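Local coordinates for protein 2-(hydroxymethyl)glutarate dehydrogenase (Eubacterium barkeri, PDB 3CKY) that catalyses the NAD-dependent interconversion of 2-formylglutarate and (S)-2-hydroxymethylglutarate in the fermentation of nicotinate, at residues N39-A42 and V43-Q46; K110-E114 and K115-Y119. One frame throughout, in Å; residues are numbered along the deposited sequence.

In the fold
Following the chain from its N terminus, strand 29-33 leads into helix 37-44, and contact 1 takes in most of that helix and the residues after it; the chain then enters the short strand 49-50 at one edge of the sheet. Much later, strand 93-96 is followed by helix 102-114, and contact 2 turns the end of that helix into strand 118-125. Each contact closes one local turn between adjoining segments, so the two follow in series and neither nest nor cross. Both belong to beta-alpha-beta units of the same Rossmann-type NAD-binding domain, but on different stretches of its sheet: their centres are about 30 Å apart and their nearest atoms about 19 Å.

Contact 1. Residues N39-A42 and V43-Q46; sequences NVAA and VVAQ
V43 stands one turn beyond N39 and V40, and its side chain can be followed outward from there. CB is 3.7 Å from C of A42, a spacing set by the covalent link between neighbours. CG1 is anti to V43's own carbonyl carbon (chi1 -61°), which brings it 4.0 Å from N39 O. CG2 lies over the carbonyl oxygens of the preceding turn, nearest to V40 O, whose place is less sure, and then 3.8 Å from N39 O. A branched apolar residue suits this buried position, where its side chain touches L12, A48, and K17 and A20 of helix 16-25. These residues make up most of helix 37-44, the crossover between strands 29-33 and 49-50 in the Rossmann-type domain, and L12 is probably part of the NAD-binding site. Cutting V43 back to an alanine would remove both methyls and is likely to open a gap towards L12 and helix 16-25. V40 CG1 meets V44 CG1 at 3.7 Å, the side chains crossing at a slant, and both touch A50. A41 is exposed, its small methyl at ease there, CB loosely 4.4 Å from V44 CG2. The i to i+4 bonds are uneven: V43 N to N39 O is weak at 3.4 Å, while A45 N to A41 O, further along, is 3.1 Å.

Contact 2. Residues K110-E114 and K115-Y119; sequences KVAAE and KGIDY
A Schellman motif ends helix 102-114 here, with A112 and A113 giving their carbonyls to the chain that folds back over them. I117 N donates to A112 O at 2.9 Å, the long outer bond of the motif, and G116 N to A113 O at 3.0 Å, the inner one. G116 is the C-prime residue; its phi of 72° is one that glycine adopts easily and that suits few other residues. K115 N also donates to A112 O, so this carbonyl is gripped twice, its donors approaching from opposite faces of the carbonyl plane and neither lying on a lone pair. The turn delivers the chain into strand 118-125, completing the beta-alpha-beta unit that began with strand 93-96 in the Rossmann-type domain. The apolar contact usual in this motif is made by A112 CB and I117 CB, 4.0 Å apart. A small side chain suits A112: A112 CB is 3.4 Å from I117 O and also near the side chains of I117 and Y119, so a larger one would probably crowd them. I117 continues inward onto L85 and I94. The aliphatic part of K115 runs back along the helix beside L85 and S86, K115 CG passing 3.8 Å from V111 O. Y119 is the first large side chain of the strand: with CG anti to the backbone N (chi1 -157°), its ring tucks under the helix against T105, M108 and A109, and its OH is hydrogen-bonded to D96 OD2. At the near end of that side chain, Y119 CB meets A112 CB at 3.9 Å.

Contact 1. Residues N39-A42 and V43-Q46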
ATOM      1  N   ASN A  39     -40.056 -18.927  -2.571  1.00 71.82           N
ATOM      2  CA  ASN A  39     -39.765 -18.202  -1.333  1.00 71.54           C
ATOM      3  C   ASN A  39     -41.019 -17.553  -0.755  1.00 70.87           C
ATOM      4  O   ASN A  39     -41.248 -17.604   0.453  1.00 70.71           O
ATOM      5  CB  ASN A  39     -38.680 -17.142  -1.565  1.00 71.60           C
ATOM      6  CG  ASN A  39     -37.311 -17.750  -1.859  1.00 72.23           C
ATOM      7  OD1 ASN A  39     -37.144 -18.969  -1.852  1.00 73.56           O
ATOM      8  ND2 ASN A  39     -36.324 -16.892  -2.108  1.00 72.87           N
ATOM      9  N   VAL A  40     -41.829 -16.951  -1.624  1.00 70.22           N
ATOM     10  CA  VAL A  40     -43.100 -16.360  -1.210  1.00 69.96           C
ATOM     11  C   VAL A  40     -44.027 -17.446  -0.661  1.00 69.90           C
ATOM     12  O   VAL A  40     -44.643 -17.268   0.391  1.00 69.83           O
ATOM     13  CB  VAL A  40     -43.794 -15.610  -2.377  1.00 69.64           C
ATOM     14  CG1 VAL A  40     -45.135 -15.037  -1.932  1.00 68.89           C
ATOM     15  CG2 VAL A  40     -42.891 -14.500  -2.911  1.00 68.97           C
ATOM     16  N   ALA A  41     -44.101 -18.576  -1.364  1.00 69.93           N
ATOM     17  CA  ALA A  41     -44.931 -19.704  -0.937  1.00 70.20           C
ATOM     18  C   ALA A  41     -44.516 -20.239   0.436  1.00 70.36           C
ATOM     19  O   ALA A  41     -45.366 -20.578   1.263  1.00 70.50           O
ATOM     20  CB  ALA A  41     -44.891 -20.823  -1.976  1.00 70.03           C
ATOM     21  N   ALA A  42     -43.209 -20.312   0.671  1.00 70.70           N
ATOM     22  CA  ALA A  42     -42.673 -20.763   1.956  1.00 70.93           C
ATOM     23  C   ALA A  42     -43.240 -19.962   3.132  1.00 71.14           C
ATOM     24  O   ALA A  42     -43.678 -20.546   4.126  1.00 71.19           O
ATOM     25  CB  ALA A  42     -41.153 -20.685   1.949  1.00 71.05           C
ATOM     26  N   VAL A  43     -43.248 -18.636   3.010  1.00 71.24           N
ATOM     27  CA  VAL A  43     -43.750 -17.773   4.086  1.00 71.39           C
ATOM     28  C   VAL A  43     -45.279 -17.654   4.098  1.00 71.41           C
ATOM     29  O   VAL A  43     -45.875 -17.513   5.170  1.00 71.30           O
ATOM     30  CB  VAL A  43     -43.114 -16.352   4.062  1.00 71.51           C
ATOM     31  CG1 VAL A  43     -41.603 -16.441   4.241  1.00 71.35           C
ATOM     32  CG2 VAL A  43     -43.474 -15.604   2.782  1.00 71.78           C
ATOM     33  N   VAL A  44     -45.916 -17.723   2.928  1.00 71.53           N
ATOM     34  CA  VAL A  44     -47.383 -17.653   2.872  1.00 71.63           C
ATOM     35  C   VAL A  44     -48.012 -18.851   3.584  1.00 71.73           C
ATOM     36  O   VAL A  44     -49.129 -18.758   4.092  1.00 71.79           O
ATOM     37  CB  VAL A  44     -47.950 -17.556   1.425  1.00 71.66           C
ATOM     38  CG1 VAL A  44     -47.327 -16.389   0.664  1.00 71.35           C
ATOM     39  CG2 VAL A  44     -47.771 -18.866   0.674  1.00 71.68           C
ATOM     40  N   ALA A  45     -47.287 -19.969   3.619  1.00 71.80           N
ATOM     41  CA  ALA A  45     -47.705 -21.149   4.374  1.00 71.94           C
ATOM     42  C   ALA A  45     -47.702 -20.890   5.881  1.00 72.06           C
ATOM     43  O   ALA A  45     -48.511 -21.467   6.611  1.00 72.07           O
ATOM     44  CB  ALA A  45     -46.807 -22.331   4.041  1.00 71.95           C
ATOM     45  N   GLN A  46     -46.792 -20.028   6.339  1.00 72.21           N
ATOM     46  CA  GLN A  46     -46.735 -19.627   7.751  1.00 72.34           C
ATOM     47  C   GLN A  46     -47.609 -18.405   8.069  1.00 72.38           C
ATOM     48  O   GLN A  46     -47.621 -17.932   9.209  1.00 72.30           O
ATOM     49  CB  GLN A  46     -45.281 -19.376   8.191  1.00 72.54           C
ATOM     50  CG  GLN A  46     -44.600 -20.596   8.805  1.00 72.80           C
ATOM     51  CD  GLN A  46     -44.374 -21.704   7.795  1.00 73.24           C
ATOM     52  OE1 GLN A  46     -43.740 -21.492   6.758  1.00 73.27           O
ATOM     53  NE2 GLN A  46     -44.885 -22.897   8.094  1.00 72.69           N
TER

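Contact 2. Residues K110-E114 and K115-Y119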
ATOM      1  N   LYS A 110     -32.079  10.948   2.668  1.00 65.31           N
ATOM      2  CA  LYS A 110     -32.445  12.310   2.263  1.00 65.35           C
ATOM      3  C   LYS A 110     -33.577  12.324   1.241  1.00 65.06           C
ATOM      4  O   LYS A 110     -34.496  13.126   1.366  1.00 64.77           O
ATOM      5  CB  LYS A 110     -31.236  13.072   1.715  1.00 65.61           C
ATOM      6  CG  LYS A 110     -30.414  13.768   2.794  1.00 65.91           C
ATOM      7  CD  LYS A 110     -30.942  15.167   3.084  1.00 65.88           C
ATOM      8  CE  LYS A 110     -30.465  16.173   2.046  1.00 65.86           C
ATOM      9  NZ  LYS A 110     -30.864  17.559   2.405  1.00 65.69           N
ATOM     10  N   VAL A 111     -33.514  11.440   0.243  1.00 64.92           N
ATOM     11  CA  VAL A 111     -34.598  11.330  -0.734  1.00 65.04           C
ATOM     12  C   VAL A 111     -35.870  10.804  -0.059  1.00 64.92           C
ATOM     13  O   VAL A 111     -36.977  11.258  -0.366  1.00 64.91           O
ATOM     14  CB  VAL A 111     -34.228  10.446  -1.976  1.00 65.08           C
ATOM     15  CG1 VAL A 111     -32.914  10.898  -2.596  1.00 65.09           C
ATOM     16  CG2 VAL A 111     -34.164   8.978  -1.622  1.00 65.45           C
ATOM     17  N   ALA A 112     -35.705   9.861   0.867  1.00 64.72           N
ATOM     18  CA  ALA A 112     -36.826   9.316   1.625  1.00 64.66           C
ATOM     19  C   ALA A 112     -37.490  10.394   2.491  1.00 64.49           C
ATOM     20  O   ALA A 112     -38.717  10.514   2.506  1.00 64.39           O
ATOM     21  CB  ALA A 112     -36.359   8.134   2.491  1.00 64.55           C
ATOM     22  N   ALA A 113     -36.667  11.176   3.190  1.00 64.38           N
ATOM     23  CA  ALA A 113     -37.144  12.214   4.112  1.00 64.47           C
ATOM     24  C   ALA A 113     -38.058  13.250   3.456  1.00 64.52           C
ATOM     25  O   ALA A 113     -39.031  13.693   4.073  1.00 64.58           O
ATOM     26  CB  ALA A 113     -35.962  12.912   4.783  1.00 64.16           C
ATOM     27  N   GLU A 114     -37.761  13.651   2.221  1.00 64.80           N
ATOM     28  CA  GLU A 114     -38.628  14.617   1.526  1.00 65.08           C
ATOM     29  C   GLU A 114     -40.016  14.035   1.202  1.00 65.05           C
ATOM     30  O   GLU A 114     -40.968  14.783   0.982  1.00 65.17           O
ATOM     31  CB  GLU A 114     -37.966  15.159   0.253  1.00 65.24           C
ATOM     32  CG  GLU A 114     -37.514  14.083  -0.727  1.00 65.62           C
ATOM     33  CD  GLU A 114     -37.283  14.600  -2.133  1.00 65.67           C
ATOM     34  OE1 GLU A 114     -38.057  15.471  -2.601  1.00 67.31           O
ATOM     35  OE2 GLU A 114     -36.330  14.115  -2.779  1.00 66.62           O
ATOM     36  N   LYS A 115     -40.117  12.705   1.175  1.00 65.06           N
ATOM     37  CA  LYS A 115     -41.397  12.010   1.006  1.00 65.07           C
ATOM     38  C   LYS A 115     -42.026  11.622   2.347  1.00 64.79           C
ATOM     39  O   LYS A 115     -43.027  10.903   2.387  1.00 64.71           O
ATOM     40  CB  LYS A 115     -41.203  10.750   0.158  1.00 65.28           C
ATOM     41  CG  LYS A 115     -40.648  11.009  -1.235  1.00 65.84           C
ATOM     42  CD  LYS A 115     -40.456   9.710  -2.008  1.00 65.77           C
ATOM     43  CE  LYS A 115     -40.505   9.942  -3.515  1.00 66.50           C
ATOM     44  NZ  LYS A 115     -40.039   8.741  -4.268  1.00 67.11           N
ATOM     45  N   GLY A 116     -41.433  12.086   3.444  1.00 64.54           N
ATOM     46  CA  GLY A 116     -41.917  11.755   4.781  1.00 64.47           C
ATOM     47  C   GLY A 116     -41.641  10.315   5.191  1.00 64.42           C
ATOM     48  O   GLY A 116     -42.272   9.801   6.116  1.00 64.56           O
ATOM     49  N   ILE A 117     -40.695   9.670   4.513  1.00 64.24           N
ATOM     50  CA  ILE A 117     -40.354   8.277   4.786  1.00 64.27           C
ATOM     51  C   ILE A 117     -39.070   8.218   5.610  1.00 64.20           C
ATOM     52  O   ILE A 117     -38.086   8.887   5.287  1.00 64.16           O
ATOM     53  CB  ILE A 117     -40.144   7.481   3.477  1.00 64.27           C
ATOM     54  CG1 ILE A 117     -41.411   7.522   2.613  1.00 64.36           C
ATOM     55  CG2 ILE A 117     -39.738   6.033   3.786  1.00 64.04           C
ATOM     56  CD1 ILE A 117     -41.168   7.156   1.170  1.00 64.20           C
ATOM     57  N   ASP A 118     -39.083   7.424   6.674  1.00 64.09           N
ATOM     58  CA  ASP A 118     -37.885   7.224   7.488  1.00 64.15           C
ATOM     59  C   ASP A 118     -37.059   6.080   6.908  1.00 64.04           C
ATOM     60  O   ASP A 118     -37.593   5.012   6.622  1.00 64.19           O
ATOM     61  CB  ASP A 118     -38.259   6.921   8.941  1.00 64.23           C
ATOM     62  CG  ASP A 118     -38.898   8.101   9.635  1.00 64.42           C
ATOM     63  OD1 ASP A 118     -38.361   9.220   9.502  1.00 65.38           O
ATOM     64  OD2 ASP A 118     -39.932   7.913  10.318  1.00 65.41           O
ATOM     65  N   TYR A 119     -35.765   6.319   6.724  1.00 63.89           N
ATOM     66  CA  TYR A 119     -34.866   5.336   6.135  1.00 63.81           C
ATOM     67  C   TYR A 119     -33.739   5.005   7.120  1.00 63.76           C
ATOM     68  O   TYR A 119     -32.960   5.887   7.494  1.00 63.65           O
ATOM     69  CB  TYR A 119     -34.278   5.875   4.827  1.00 63.69           C
ATOM     70  CG  TYR A 119     -33.800   4.787   3.893  1.00 63.71           C
ATOM     71  CD1 TYR A 119     -34.596   4.360   2.834  1.00 63.29           C
ATOM     72  CD2 TYR A 119     -32.557   4.174   4.075  1.00 63.19           C
ATOM     73  CE1 TYR A 119     -34.177   3.357   1.975  1.00 63.77           C
ATOM     74  CE2 TYR A 119     -32.119   3.164   3.208  1.00 63.48           C
ATOM     75  CZ  TYR A 119     -32.939   2.759   2.161  1.00 63.87           C
ATOM     76  OH  TYR A 119     -32.536   1.773   1.288  1.00 64.01           O
TER